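Local coordinates for structural polyprotein, VP1 (Israeli acute paralysis virus, PDB 5CDD) that probably serves as a structural protein of the virus shell, one of the capsid subunits cut from a longer polyprotein precursor, at residues A[64-67]-A[68-72]; A[16-20]-A[21-25]. One frame throughout, in Å; residues are numbered along the deposited sequence.

Interaction 2 comes first along the chain, at the start of helix 20-31, and interaction 1 follows on helix 64-73. Their centres lie about 42 Å apart, with about 30 Å between nearest atoms, so they do not touch. Both are local, each joining residues a helical turn or so apart. Interaction 1 sits about 9 Å from the centre of the chain, where its helix packs on strands 47-55 and 176-184. Interaction 2 lies about 35 Å from that centre, on the N-terminal arm, against another chain of the polyprotein and a second copy of this protein. Interaction 1 belongs mainly to packing within the chain, interaction 2 mostly to its surface and to neighbouring chains.

Interaction 1: residues A[64-67]-A[68-72]; sequences TDLT and NTTDA
Leu-66 brings its CD1 methyl against the CG2 methyl of Thr-70, one turn further on, at 3.8 Å. Its CG stands anti to the backbone N (chi1 169°), which carries the branch toward the later turn. The two side chains run at a slant to each other. Both also touch Ile-49 of strand 47-55, so this side of the helix packs on the sheet. Beneath them the backbone N of Thr-70 bonds to Leu-66 O at 3.1 Å.

The hydroxyl of Thr-70 reaches back to the preceding turn. With chi1 at 67°, OG1 sits between the backbone N and the carbonyl carbon and gives a hydrogen bond to Thr-67 O, at 3.3 Å. The donor is tilted from the carbonyl plane. The same oxygen takes the backbone N of Asp-71 at 2.8 Å, so Thr-67 O is gripped by two donors. This ties the threonine hydroxyl to its own helix.

OD1 of Asp-71 forms a salt bridge with Arg-182 of strand 176-184. Thr-67 and Thr-70 also touch that arginine.

Nearer the start, Thr-64 and Asn-68 lie side by side and point the same way, with CB of Thr-64 3.7 Å from ND2 of Asn-68. The backbone N of Asn-68 bonds to Thr-64 O at 2.8 Å.

These contacts, three and four residues apart, are those of a short alpha-helix packed by one face against a beta-sheet, here within the CRPV-like capsid domain.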
loop_
_atom_site.group_PDB
_atom_site.type_symbol
_atom_site.label_atom_id
_atom_site.label_comp_id
_atom_site.label_asym_id
_atom_site.label_seq_id
_atom_site.Cartn_x
_atom_site.Cartn_y
_atom_site.Cartn_z
ATOM N N THR A 64 -42.063 -24.442 1.225
ATOM C CA THR A 64 -42.568 -25.116 2.408
ATOM C C THR A 64 -43.154 -26.450 1.954
ATOM O O THR A 64 -43.204 -27.411 2.717
ATOM C CB THR A 64 -43.665 -24.295 3.111
ATOM O OG1 THR A 64 -44.667 -23.911 2.162
ATOM C CG2 THR A 64 -43.082 -23.053 3.759
ATOM N N ASP A 65 -43.582 -26.505 0.696
ATOM C CA ASP A 65 -44.150 -27.726 0.131
ATOM C C ASP A 65 -43.100 -28.827 0.148
ATOM O O ASP A 65 -43.422 -30.010 0.239
ATOM C CB ASP A 65 -44.623 -27.493 -1.307
ATOM C CG ASP A 65 -45.773 -26.503 -1.392
ATOM O OD1 ASP A 65 -46.427 -26.251 -0.354
ATOM O OD2 ASP A 65 -46.032 -25.986 -2.502
ATOM N N LEU A 66 -41.840 -28.418 0.057
ATOM C CA LEU A 66 -40.715 -29.341 0.077
ATOM C C LEU A 66 -40.110 -29.352 1.476
ATOM O O LEU A 66 -39.760 -30.400 2.014
ATOM C CB LEU A 66 -39.652 -28.890 -0.928
ATOM C CG LEU A 66 -38.291 -29.589 -0.850
ATOM C CD1 LEU A 66 -38.451 -31.057 -1.201
ATOM C CD2 LEU A 66 -37.313 -28.919 -1.799
ATOM N N THR A 67 -39.999 -28.160 2.049
ATOM C CA THR A 67 -39.430 -27.951 3.372
ATOM C C THR A 67 -40.149 -28.666 4.512
ATOM O O THR A 67 -39.503 -29.268 5.367
ATOM C CB THR A 67 -39.354 -26.434 3.670
ATOM O OG1 THR A 67 -38.067 -25.944 3.275
ATOM C CG2 THR A 67 -39.594 -26.139 5.140
ATOM N N ASN A 68 -41.476 -28.601 4.531
ATOM C CA ASN A 68 -42.235 -29.254 5.593
ATOM C C ASN A 68 -41.855 -30.723 5.723
ATOM O O ASN A 68 -41.727 -31.245 6.832
ATOM C CB ASN A 68 -43.739 -29.136 5.341
ATOM C CG ASN A 68 -44.234 -27.706 5.429
ATOM O OD1 ASN A 68 -43.833 -26.950 6.314
ATOM N ND2 ASN A 68 -45.124 -27.333 4.517
ATOM N N THR A 69 -41.669 -31.384 4.586
ATOM C CA THR A 69 -41.305 -32.794 4.575
ATOM C C THR A 69 -39.859 -33.012 5.012
ATOM O O THR A 69 -39.593 -33.728 5.978
ATOM C CB THR A 69 -41.489 -33.399 3.171
ATOM O OG1 THR A 69 -42.839 -33.199 2.739
ATOM C CG2 THR A 69 -41.182 -34.887 3.191
ATOM N N THR A 70 -38.927 -32.386 4.301
ATOM C CA THR A 70 -37.510 -32.532 4.607
ATOM C C THR A 70 -37.130 -32.123 6.029
ATOM O O THR A 70 -36.155 -32.635 6.578
ATOM C CB THR A 70 -36.637 -31.737 3.610
ATOM O OG1 THR A 70 -36.858 -30.333 3.784
ATOM C CG2 THR A 70 -36.985 -32.124 2.180
ATOM N N ASP A 71 -37.888 -31.208 6.627
ATOM C CA ASP A 71 -37.589 -30.772 7.990
ATOM C C ASP A 71 -37.848 -31.879 8.999
ATOM O O ASP A 71 -37.244 -31.906 10.071
ATOM C CB ASP A 71 -38.436 -29.561 8.389
ATOM C CG ASP A 71 -37.907 -28.261 7.828
ATOM O OD1 ASP A 71 -36.671 -28.082 7.798
ATOM O OD2 ASP A 71 -38.732 -27.410 7.436
ATOM N N ALA A 72 -38.754 -32.786 8.656
ATOM C CA ALA A 72 -39.106 -33.877 9.550
ATOM C C ALA A 72 -38.214 -35.105 9.396
ATOM O O ALA A 72 -37.957 -35.814 10.368
ATOM C CB ALA A 72 -40.560 -34.263 9.334
#

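Interaction 2: residues A[16-20]-A[21-25]; sequences DSTDA and ETQNH
With chi1 at -80° and chi2 at 174°, Gln-23 holds CG beside its own backbone N and then runs out extended, which carries its amide back to Thr-18. There OE1 of Gln-23 accepts a hydrogen bond from OG1 of Thr-18, at 2.8 Å. The two side chains cross at about a right angle. The hydroxyl comes from above the amide carbonyl plane, 41° out of it, and so does not use a lone pair. The bond ties the loop before the helix to its first turn. Outside this stretch, Gln-23 packs on Arg-134 of the neighbouring polyprotein chain.

Asp-19 occupies the N-cap position of helix 20-31, but its side chain makes no capping bond. The side chain of Asp-19 runs alongside that of Thr-22, pointing the same way, with CB of Asp-19 nearest OG1 of Thr-22. The first turn is closed by the backbone: N of Gln-23 bonds to O of Asp-19 at 3.1 Å. The backbone N of Thr-22 adds a weak bond to the same oxygen.

A second copy of this protein meets the same site. Asp-19 packs on Thr-22 of that subunit, and Thr-22 on its Asp-19. The two Asp-19 carboxylates are close, which would probably raise the affinity of one for a proton. On the polyprotein chain, Asp-266 packs against Ala-20 and Val-268 against Asn-24.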
loop_
_atom_site.group_PDB
_atom_site.type_symbol
_atom_site.label_atom_id
_atom_site.label_comp_id
_atom_site.label_asym_id
_atom_site.label_seq_id
_atom_site.Cartn_x
_atom_site.Cartn_y
_atom_site.Cartn_z
ATOM N N ASP A 16 -3.955 -43.288 34.141
ATOM C CA ASP A 16 -3.196 -42.101 34.532
ATOM C C ASP A 16 -3.539 -41.291 33.269
ATOM O O ASP A 16 -3.431 -41.822 32.165
ATOM C CB ASP A 16 -1.675 -42.368 34.583
ATOM C CG ASP A 16 -1.299 -43.567 35.446
ATOM O OD1 ASP A 16 -1.446 -43.495 36.679
ATOM O OD2 ASP A 16 -0.839 -44.589 34.888
ATOM N N SER A 17 -3.963 -40.037 33.411
ATOM C CA SER A 17 -4.359 -39.245 32.239
ATOM C C SER A 17 -3.329 -38.369 31.521
ATOM O O SER A 17 -2.118 -38.545 31.681
ATOM C CB SER A 17 -5.574 -38.384 32.587
ATOM O OG SER A 17 -6.736 -39.196 32.689
ATOM N N THR A 18 -3.831 -37.434 30.713
ATOM C CA THR A 18 -2.987 -36.524 29.944
ATOM C C THR A 18 -3.773 -35.240 29.717
ATOM O O THR A 18 -4.630 -34.840 30.522
ATOM C CB THR A 18 -2.668 -37.086 28.528
ATOM O OG1 THR A 18 -2.841 -38.511 28.519
ATOM C CG2 THR A 18 -1.234 -36.735 28.115
ATOM N N ASP A 19 -3.445 -34.605 28.602
ATOM C CA ASP A 19 -4.126 -33.420 28.152
ATOM C C ASP A 19 -4.879 -34.129 27.037
ATOM O O ASP A 19 -4.435 -34.156 25.895
ATOM C CB ASP A 19 -3.141 -32.403 27.567
ATOM C CG ASP A 19 -1.731 -32.552 28.143
ATOM O OD1 ASP A 19 -1.232 -33.703 28.223
ATOM O OD2 ASP A 19 -1.109 -31.521 28.498
ATOM N N ALA A 20 -5.979 -34.778 27.394
ATOM C CA ALA A 20 -6.777 -35.486 26.410
ATOM C C ALA A 20 -6.915 -34.586 25.196
ATOM O O ALA A 20 -7.152 -35.052 24.085
ATOM C CB ALA A 20 -8.142 -35.810 26.979
ATOM N N GLU A 21 -6.745 -33.290 25.434
ATOM C CA GLU A 21 -6.833 -32.263 24.407
ATOM C C GLU A 21 -5.583 -32.256 23.527
ATOM O O GLU A 21 -5.682 -32.182 22.303
ATOM C CB GLU A 21 -6.994 -30.899 25.073
ATOM C CG GLU A 21 -7.672 -30.976 26.433
ATOM C CD GLU A 21 -7.634 -29.659 27.180
ATOM O OE1 GLU A 21 -6.528 -29.089 27.322
ATOM O OE2 GLU A 21 -8.705 -29.197 27.630
ATOM N N THR A 22 -4.409 -32.321 24.150
ATOM C CA THR A 22 -3.155 -32.324 23.402
ATOM C C THR A 22 -3.124 -33.517 22.463
ATOM O O THR A 22 -2.750 -33.394 21.300
ATOM C CB THR A 22 -1.929 -32.401 24.336
ATOM O OG1 THR A 22 -1.860 -31.214 25.134
ATOM C CG2 THR A 22 -0.650 -32.520 23.526
ATOM N N GLN A 23 -3.516 -34.675 22.978
ATOM C CA GLN A 23 -3.550 -35.882 22.174
ATOM C C GLN A 23 -4.596 -35.775 21.073
ATOM O O GLN A 23 -4.358 -36.205 19.949
ATOM C CB GLN A 23 -3.827 -37.089 23.063
ATOM C CG GLN A 23 -2.589 -37.566 23.802
ATOM C CD GLN A 23 -2.878 -38.680 24.789
ATOM O OE1 GLN A 23 -3.495 -38.458 25.832
ATOM N NE2 GLN A 23 -2.432 -39.890 24.463
ATOM N N ASN A 24 -5.754 -35.199 21.388
ATOM C CA ASN A 24 -6.802 -35.036 20.383
ATOM C C ASN A 24 -6.295 -34.226 19.195
ATOM O O ASN A 24 -6.423 -34.650 18.043
ATOM C CB ASN A 24 -8.031 -34.346 20.980
ATOM C CG ASN A 24 -8.865 -35.276 21.835
ATOM O OD1 ASN A 24 -9.924 -34.896 22.331
ATOM N ND2 ASN A 24 -8.388 -36.503 22.014
ATOM N N HIS A 25 -5.725 -33.059 19.483
ATOM C CA HIS A 25 -5.189 -32.184 18.450
ATOM C C HIS A 25 -4.110 -32.912 17.682
ATOM O O HIS A 25 -4.025 -32.773 16.475
ATOM C CB HIS A 25 -4.644 -30.903 19.086
ATOM C CG HIS A 25 -3.930 -29.991 18.134
ATOM N ND1 HIS A 25 -2.573 -30.080 17.899
ATOM C CD2 HIS A 25 -4.370 -28.938 17.404
ATOM C CE1 HIS A 25 -2.209 -29.117 17.071
ATOM N NE2 HIS A 25 -3.279 -28.410 16.755
#